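Cytochrome P450 (CYP102L1) (Mycobacterium phage Adler, PDB 6N6Q) is a viral haem-containing cytochrome P450 that probably acts as a monooxygenase, activating molecular oxygen at the haem iron to oxidise an organic substrate not established here. Local coordinates at residues I150-P153 and A154-R158; T160-I163 and I164-G168; G279-T282 and S283-I287. All coordinates share one frame; numbering follows the deposited sequence.

Contact 1 of 3, residues I150-P153 and A154-R158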
loop_
_atom_site.group_PDB
_atom_site.type_symbol
_atom_site.label_atom_id
_atom_site.label_comp_id
_atom_site.label_asym_id
_atom_site.label_seq_id
_atom_site.Cartn_x
_atom_site.Cartn_y
_atom_site.Cartn_z
ATOM N N ILE A 150 -22.519 2.183 -0.081
ATOM C CA ILE A 150 -21.419 1.309 -0.464
ATOM C C ILE A 150 -20.330 1.395 0.594
ATOM O O ILE A 150 -19.865 2.491 0.927
ATOM C CB ILE A 150 -20.868 1.686 -1.849
ATOM C CG1 ILE A 150 -21.903 1.383 -2.934
ATOM C CG2 ILE A 150 -19.556 0.972 -2.121
ATOM C CD1 ILE A 150 -21.445 1.740 -4.330
ATOM N N ASP A 151 -19.929 0.242 1.125
ATOM C CA ASP A 151 -18.752 0.181 1.985
ATOM C C ASP A 151 -17.512 0.357 1.118
ATOM O O ASP A 151 -17.129 -0.551 0.373
ATOM C CB ASP A 151 -18.719 -1.138 2.749
ATOM C CG ASP A 151 -17.618 -1.180 3.792
ATOM O OD1 ASP A 151 -16.769 -2.094 3.735
ATOM O OD2 ASP A 151 -17.590 -0.280 4.659
ATOM N N ILE A 152 -16.892 1.530 1.204
ATOM C CA ILE A 152 -15.860 1.952 0.257
ATOM C C ILE A 152 -14.558 1.170 0.429
ATOM O O ILE A 152 -14.016 0.690 -0.578
ATOM C CB ILE A 152 -15.619 3.469 0.355
ATOM C CG1 ILE A 152 -16.906 4.227 0.031
ATOM C CG2 ILE A 152 -14.506 3.902 -0.588
ATOM C CD1 ILE A 152 -17.430 3.963 -1.365
ATOM N N PRO A 153 -14.005 1.013 1.642
ATOM C CA PRO A 153 -12.734 0.271 1.749
ATOM C C PRO A 153 -12.816 -1.164 1.255
ATOM O O PRO A 153 -11.878 -1.643 0.606
ATOM C CB PRO A 153 -12.417 0.336 3.251
ATOM C CG PRO A 153 -13.130 1.541 3.732
ATOM C CD PRO A 153 -14.404 1.572 2.947
ATOM N N ALA A 154 -13.917 -1.868 1.536
ATOM C CA ALA A 154 -14.028 -3.255 1.095
ATOM C C ALA A 154 -14.143 -3.349 -0.422
ATOM O O ALA A 154 -13.504 -4.205 -1.045
ATOM C CB ALA A 154 -15.223 -3.931 1.764
ATOM N N GLU A 155 -14.955 -2.483 -1.031
ATOM C CA GLU A 155 -15.105 -2.506 -2.483
ATOM C C GLU A 155 -13.790 -2.174 -3.175
ATOM O O GLU A 155 -13.385 -2.857 -4.124
ATOM C CB GLU A 155 -16.202 -1.532 -2.913
ATOM C CG GLU A 155 -17.606 -1.988 -2.561
ATOM C CD GLU A 155 -18.174 -2.968 -3.569
ATOM O OE1 GLU A 155 -17.751 -2.928 -4.744
ATOM O OE2 GLU A 155 -19.048 -3.777 -3.187
ATOM N N THR A 156 -13.105 -1.124 -2.712
ATOM C CA THR A 156 -11.819 -0.769 -3.306
ATOM C C THR A 156 -10.777 -1.860 -3.088
ATOM O O THR A 156 -9.828 -1.972 -3.874
ATOM C CB THR A 156 -11.312 0.560 -2.740
ATOM O OG1 THR A 156 -11.171 0.453 -1.319
ATOM C CG2 THR A 156 -12.276 1.689 -3.068
ATOM N N ASN A 157 -10.927 -2.673 -2.041
ATOM C CA ASN A 157 -9.961 -3.742 -1.815
ATOM C C ASN A 157 -10.203 -4.933 -2.731
ATOM O O ASN A 157 -9.243 -5.599 -3.135
ATOM C CB ASN A 157 -9.981 -4.179 -0.350
ATOM C CG ASN A 157 -8.597 -4.522 0.169
ATOM O OD1 ASN A 157 -7.816 -5.192 -0.508
ATOM N ND2 ASN A 157 -8.282 -4.050 1.369
ATOM N N ARG A 158 -11.463 -5.213 -3.077
ATOM C CA ARG A 158 -11.729 -6.212 -4.107
ATOM C C ARG A 158 -11.196 -5.761 -5.460
ATOM O O ARG A 158 -10.763 -6.594 -6.266
ATOM C CB ARG A 158 -13.228 -6.495 -4.217
ATOM C CG ARG A 158 -13.915 -6.864 -2.918
ATOM C CD ARG A 158 -15.318 -7.375 -3.199
ATOM N NE ARG A 158 -15.296 -8.723 -3.760
ATOM C CZ ARG A 158 -16.194 -9.194 -4.620
ATOM N NH1 ARG A 158 -17.187 -8.420 -5.037
ATOM N NH2 ARG A 158 -16.093 -10.436 -5.073
#
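Asp151 and Glu155 make the first turn of helix 152-169, where a short strand of the three-stranded sheet passes straight into the helix. In the P450 fold this helix is probably helix E. Asp151 takes the N-cap position. Its backbone O accepts Glu155 N at 3.2 Å, and its OD1 lies 3.1 Å from Ala154 CB, a tight approach. The next bond, Thr156 N to Ile152 O at 2.9 Å, is nearly linear, with 172° at the hydrogen. Asn157 N to Pro153 O, at 3.0 Å, is more bent. Side chains also meet along the turn. Ile150 CG2 touches Glu155 CG at 3.6 Å, and the two chains cross at about a right angle. In Glu155, CG lies beside the backbone N (chi1 -72°), where it meets Ile150 CG2. The bend at chi2 then sets the direction of the carboxylate. Ile152 and Thr156 meet through their CG2 methyls, 4.0 Å apart.

Further out, the carboxylate of Glu155 is held by helix 119-145, with OE2 in a salt bridge to Arg143 and OE1 accepting from Trp140 NE1, which probably stabilises its charge. Backbone bonds from Ile152 to Leu463 and from Ile150 to Leu465 tie the turn to the sheet side, while Ala288 and Leu291 of helix 265-296 cover Ile152.

Thr156 places OG1 between its backbone N and carbonyl carbon (chi1 59°), close to the carbonyl oxygens of the preceding turn. The oxygen lies 2.9 Å from Ile152 O. Ala284 O of helix 265-296 is a further acceptor, so one proton faces a choice of three carbonyls. The third is Pro153 O, also 2.9 Å from Thr156 OG1.

Contact 2 of 3, residues T160-I163 and I164-G168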
loop_
_atom_site.group_PDB
_atom_site.type_symbol
_atom_site.label_atom_id
_atom_site.label_comp_id
_atom_site.label_asym_id
_atom_site.label_seq_id
_atom_site.Cartn_x
_atom_site.Cartn_y
_atom_site.Cartn_z
ATOM N N THR A 160 -8.495 -3.542 -6.226
ATOM C CA THR A 160 -7.042 -3.552 -6.355
ATOM C C THR A 160 -6.486 -4.969 -6.356
ATOM O O THR A 160 -5.422 -5.217 -6.937
ATOM C CB THR A 160 -6.404 -2.730 -5.235
ATOM O OG1 THR A 160 -6.674 -3.347 -3.972
ATOM C CG2 THR A 160 -6.964 -1.310 -5.234
ATOM N N ILE A 161 -7.182 -5.911 -5.715
ATOM C CA ILE A 161 -6.793 -7.315 -5.817
ATOM C C ILE A 161 -6.868 -7.775 -7.267
ATOM O O ILE A 161 -5.920 -8.362 -7.803
ATOM C CB ILE A 161 -7.671 -8.189 -4.903
ATOM C CG1 ILE A 161 -7.201 -8.089 -3.452
ATOM C CG2 ILE A 161 -7.657 -9.638 -5.374
ATOM C CD1 ILE A 161 -8.152 -8.717 -2.466
ATOM N N GLU A 162 -7.995 -7.501 -7.926
ATOM C CA GLU A 162 -8.143 -7.901 -9.321
ATOM C C GLU A 162 -7.191 -7.136 -10.228
ATOM O O GLU A 162 -6.720 -7.687 -11.228
ATOM C CB GLU A 162 -9.589 -7.705 -9.778
ATOM C CG GLU A 162 -10.582 -8.601 -9.060
ATOM C CD GLU A 162 -10.203 -10.067 -9.143
ATOM O OE1 GLU A 162 -9.794 -10.520 -10.234
ATOM O OE2 GLU A 162 -10.306 -10.766 -8.114
ATOM N N ILE A 163 -6.888 -5.879 -9.898
ATOM C CA ILE A 163 -5.967 -5.101 -10.723
ATOM C C ILE A 163 -4.585 -5.742 -10.729
ATOM O O ILE A 163 -3.971 -5.921 -11.786
ATOM C CB ILE A 163 -5.913 -3.639 -10.241
ATOM C CG1 ILE A 163 -7.200 -2.907 -10.629
ATOM C CG2 ILE A 163 -4.694 -2.928 -10.814
ATOM C CD1 ILE A 163 -7.192 -1.439 -10.284
ATOM N N ILE A 164 -4.078 -6.111 -9.553
ATOM C CA ILE A 164 -2.738 -6.687 -9.476
ATOM C C ILE A 164 -2.719 -8.087 -10.080
ATOM O O ILE A 164 -1.815 -8.436 -10.846
ATOM C CB ILE A 164 -2.241 -6.700 -8.020
ATOM C CG1 ILE A 164 -2.239 -5.283 -7.451
ATOM C CG2 ILE A 164 -0.849 -7.301 -7.941
ATOM C CD1 ILE A 164 -1.866 -5.227 -5.997
ATOM N N SER A 165 -3.715 -8.910 -9.741
ATOM C CA SER A 165 -3.706 -10.296 -10.195
ATOM C C SER A 165 -3.896 -10.393 -11.705
ATOM O O SER A 165 -3.182 -11.147 -12.376
ATOM C CB SER A 165 -4.782 -11.097 -9.460
ATOM O OG SER A 165 -6.081 -10.610 -9.752
ATOM N N ARG A 166 -4.842 -9.630 -12.261
ATOM C CA ARG A 166 -5.105 -9.728 -13.694
ATOM C C ARG A 166 -4.013 -9.047 -14.510
ATOM O O ARG A 166 -3.574 -9.583 -15.532
ATOM C CB ARG A 166 -6.470 -9.128 -14.026
ATOM C CG ARG A 166 -7.632 -9.808 -13.326
ATOM C CD ARG A 166 -8.936 -9.104 -13.649
ATOM N NE ARG A 166 -10.026 -9.530 -12.776
ATOM C CZ ARG A 166 -11.297 -9.185 -12.955
ATOM N NH1 ARG A 166 -11.639 -8.418 -13.979
ATOM N NH2 ARG A 166 -12.227 -9.614 -12.113
ATOM N N ALA A 167 -3.564 -7.865 -14.085
ATOM C CA ALA A 167 -2.523 -7.177 -14.839
ATOM C C ALA A 167 -1.149 -7.791 -14.610
ATOM O O ALA A 167 -0.320 -7.799 -15.527
ATOM C CB ALA A 167 -2.498 -5.690 -14.481
ATOM N N GLY A 168 -0.894 -8.315 -13.415
ATOM C CA GLY A 168 0.407 -8.871 -13.099
ATOM C C GLY A 168 0.570 -10.332 -13.463
ATOM O O GLY A 168 1.594 -10.719 -14.034
#
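Ile164 meets Thr160 one turn earlier, its N bonded to Thr160 O at 3.1 Å. The side chain follows the same carbonyl, with CG1 3.2 Å from Thr160 O. Its far end reaches the haem. Thr160 OG1 is turned to another helix and bonds to Ser280 O.

Ser165 comes next. Its N gives a bond of 3.0 Å to Ile161 O. OG sits between the backbone N and the carbonyl carbon (chi1 63°), and from there it lies 3.0 Å from the same Ile161 O. Tyr171 O is also within bonding range of OG, so the direction of its single proton is not settled.

Arg166 forms a salt bridge with Glu162, from i to i+4 on helix 152-169, probably helix E of the P450 fold. Its N bonds to Glu162 O at 2.9 Å. The chain then runs extended from CG to NE, while Glu162 bends at chi2 to meet it. NE gives its N-H to Glu162 OE1 at 2.7 Å. OE1 accepts on its anti lone pair, away from OE2, and lies close to the guanidinium plane. NH2 adds a weak bond of 3.2 Å to Glu162 OE1. The carboxylate and guanidinium planes stand 63° apart, and Glu162 CB lies over one guanidinium face. The backbone N atoms of Phe173 and Asn174 also bond to Glu162, and Glu135 and Asn174 O hold Arg166. These bonds fix the rotation of both groups and probably keep both charged.

Ala167 N bonds to Ile163 O at 3.0 Å, from above the carbonyl plane. Its methyl packs against helix 119-145. Gly168 N keeps the usual i+4 bond to Ile164 O, although a wider pi-type turn spans 165-168.

Contact 3 of 3, residues G279-T282 and S283-I287; sequences GSET and SANAI. With HEM (protoporphyrin IX containing Fe), chain E.
Ser283 reaches back to Gly279 across one turn of helix 265-296, the long central helix of the P450 fold. The sequence AGSETS, from Ala278 to Ser283, fits the family's signature for this helix, which in relatives is linked to oxygen activation.

Three regular backbone bonds carry the helix here: Ala284 N to Ser280 O at 2.9 Å, Asn285 N to Glu281 O at 3.1 Å, and Ala286 N to Thr282 O at 3.1 Å.

Hydroxyls supply the other polar contacts. Ser283 OG lies 3.0 Å from Gly279 O, but Glu428 OE2 competes for its proton. Thr282 OG1 bonds to Ala278 O.

Glu281 and Asn285 meet by packing, with CG of Glu281 3.5 Å from ND2 of Asn285 and the two flat groups 70° apart. The carboxylate of Glu281 instead bonds Thr455 through OE2.

The haem lies against the same helix. Having no side chain, Gly279 brings its CA to 3.3 Å from haem C2C. Ser283 OG sits beside a vinyl, 3.6 Å from CAB. With chi1 at 53°, Thr282 points OG1 at the ring, 3.2 Å from haem C4B.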
loop_
_atom_site.group_PDB
_atom_site.type_symbol
_atom_site.label_atom_id
_atom_site.label_comp_id
_atom_site.label_asym_id
_atom_site.label_seq_id
_atom_site.Cartn_x
_atom_site.Cartn_y
_atom_site.Cartn_z
ATOM N N GLY A 279 0.414 -4.887 -2.150
ATOM C CA GLY A 279 -0.033 -3.932 -3.141
ATOM C C GLY A 279 -1.513 -3.611 -3.083
ATOM O O GLY A 279 -1.928 -2.506 -3.443
ATOM N N SER A 280 -2.320 -4.571 -2.635
ATOM C CA SER A 280 -3.767 -4.392 -2.656
ATOM C C SER A 280 -4.242 -3.450 -1.556
ATOM O O SER A 280 -4.941 -2.470 -1.832
ATOM C CB SER A 280 -4.466 -5.746 -2.532
ATOM O OG SER A 280 -5.776 -5.600 -2.015
ATOM N N GLU A 281 -3.876 -3.732 -0.303
ATOM C CA GLU A 281 -4.460 -2.991 0.813
ATOM C C GLU A 281 -3.981 -1.544 0.838
ATOM O O GLU A 281 -4.754 -0.639 1.172
ATOM C CB GLU A 281 -4.140 -3.689 2.134
ATOM C CG GLU A 281 -4.999 -3.216 3.296
ATOM C CD GLU A 281 -4.839 -4.075 4.535
ATOM O OE1 GLU A 281 -3.935 -4.937 4.552
ATOM O OE2 GLU A 281 -5.621 -3.890 5.491
ATOM N N THR A 282 -2.716 -1.306 0.489
ATOM C CA THR A 282 -2.201 0.059 0.463
ATOM C C THR A 282 -2.934 0.903 -0.572
ATOM O O THR A 282 -3.398 2.010 -0.273
ATOM C CB THR A 282 -0.698 0.053 0.178
ATOM O OG1 THR A 282 -0.440 -0.695 -1.017
ATOM C CG2 THR A 282 0.067 -0.562 1.338
ATOM N N SER A 283 -3.050 0.391 -1.800
ATOM C CA SER A 283 -3.693 1.155 -2.865
ATOM C C SER A 283 -5.183 1.329 -2.604
ATOM O O SER A 283 -5.751 2.386 -2.901
ATOM C CB SER A 283 -3.466 0.470 -4.212
ATOM O OG SER A 283 -2.084 0.306 -4.472
ATOM N N ALA A 284 -5.833 0.306 -2.045
ATOM C CA ALA A 284 -7.272 0.376 -1.820
ATOM C C ALA A 284 -7.625 1.410 -0.759
ATOM O O ALA A 284 -8.597 2.158 -0.913
ATOM C CB ALA A 284 -7.805 -0.997 -1.419
ATOM N N ASN A 285 -6.852 1.464 0.327
ATOM C CA ASN A 285 -7.151 2.421 1.386
ATOM C C ASN A 285 -6.794 3.842 0.973
ATOM O O ASN A 285 -7.456 4.792 1.406
ATOM C CB ASN A 285 -6.419 2.028 2.667
ATOM C CG ASN A 285 -6.869 0.683 3.198
ATOM O OD1 ASN A 285 -7.968 0.220 2.893
ATOM N ND2 ASN A 285 -6.021 0.047 3.997
ATOM N N ALA A 286 -5.762 4.011 0.142
ATOM C CA ALA A 286 -5.455 5.336 -0.387
ATOM C C ALA A 286 -6.594 5.855 -1.257
ATOM O O ALA A 286 -6.971 7.029 -1.165
ATOM C CB ALA A 286 -4.147 5.300 -1.178
ATOM N N ILE A 287 -7.155 4.988 -2.106
ATOM C CA ILE A 287 -8.314 5.371 -2.908
ATOM C C ILE A 287 -9.495 5.708 -2.008
ATOM O O ILE A 287 -10.221 6.681 -2.247
ATOM C CB ILE A 287 -8.665 4.249 -3.906
ATOM C CG1 ILE A 287 -7.562 4.096 -4.953
ATOM C CG2 ILE A 287 -10.001 4.521 -4.576
ATOM C CD1 ILE A 287 -7.677 2.830 -5.776
HETATM C CHA HEM E . 7.620 -1.508 -0.345
HETATM C CHB HEM E . 4.109 1.780 0.354
HETATM C CHC HEM E . 1.665 -0.027 -3.445
HETATM C CHD HEM E . 4.801 -3.735 -3.636
HETATM C C1A HEM E . 6.910 -0.441 0.170
HETATM C C2A HEM E . 7.316 0.438 1.252
HETATM C C3A HEM E . 6.350 1.338 1.442
HETATM C C4A HEM E . 5.289 1.075 0.490
HETATM C CMA HEM E . 6.367 2.462 2.498
HETATM C CAA HEM E . 8.628 0.354 2.061
HETATM C CBA HEM E . 8.426 -0.625 3.213
HETATM C CGA HEM E . 9.614 -0.611 4.141
HETATM O O1A HEM E . 10.522 0.241 3.956
HETATM O O2A HEM E . 9.651 -1.456 5.072
HETATM C C1B HEM E . 3.171 1.616 -0.648
HETATM C C2B HEM E . 2.052 2.497 -0.917
HETATM C C3B HEM E . 1.371 2.000 -1.970
HETATM C C4B HEM E . 2.045 0.786 -2.394
HETATM C CMB HEM E . 1.762 3.771 -0.090
HETATM C CAB HEM E . 0.098 2.536 -2.676
HETATM C CBB HEM E . -0.584 3.629 -2.312
HETATM C C1C HEM E . 2.305 -1.178 -3.861
HETATM C C2C HEM E . 1.961 -1.994 -5.007
HETATM C C3C HEM E . 2.813 -3.018 -5.073
HETATM C C4C HEM E . 3.748 -2.897 -3.960
HETATM C CMC HEM E . 0.802 -1.740 -5.996
HETATM C CAC HEM E . 2.748 -4.104 -6.174
HETATM C CBC HEM E . 3.623 -5.111 -6.256
HETATM C C1D HEM E . 5.845 -3.459 -2.773
HETATM C C2D HEM E . 7.014 -4.287 -2.541
HETATM C C3D HEM E . 7.789 -3.674 -1.638
HETATM C C4D HEM E . 7.146 -2.431 -1.258
HETATM C CMD HEM E . 7.311 -5.644 -3.219
HETATM C CAD HEM E . 9.138 -4.196 -1.092
HETATM C CBD HEM E . 10.269 -3.806 -2.038
HETATM C CGD HEM E . 11.597 -4.230 -1.461
HETATM O O1D HEM E . 12.528 -4.533 -2.254
HETATM O O2D HEM E . 11.729 -4.274 -0.209
HETATM N NA HEM E . 5.666 -0.018 -0.265
HETATM N NB HEM E . 3.134 0.587 -1.567
HETATM N NC HEM E . 3.398 -1.762 -3.251
HETATM N ND HEM E . 5.963 -2.336 -1.972
HETATM FE FE HEM E . 4.459 -0.960 -1.674
#

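Overall arrangement
All three contacts are mainly buried, and contact 3 lies nearest the centre of the chain. Contacts 1 and 2 follow one another on helix 152-169, while contact 3 is on helix 265-296. The two helices are joined at both places by a threonine hydroxyl that probably bonds to a backbone carbonyl of contact 3. Contact 1 starts the helix at the edge of a sheet and mixes first-turn backbone bonds with aliphatic packing. Contact 2 holds a salt bridge on the side turned to helix 119-145, and its Ile164 CD1 packs on the backbone of Gly279 and Ser280, which joins it to contact 3. Contact 3 has small and hydroxyl side chains where it faces the porphyrin.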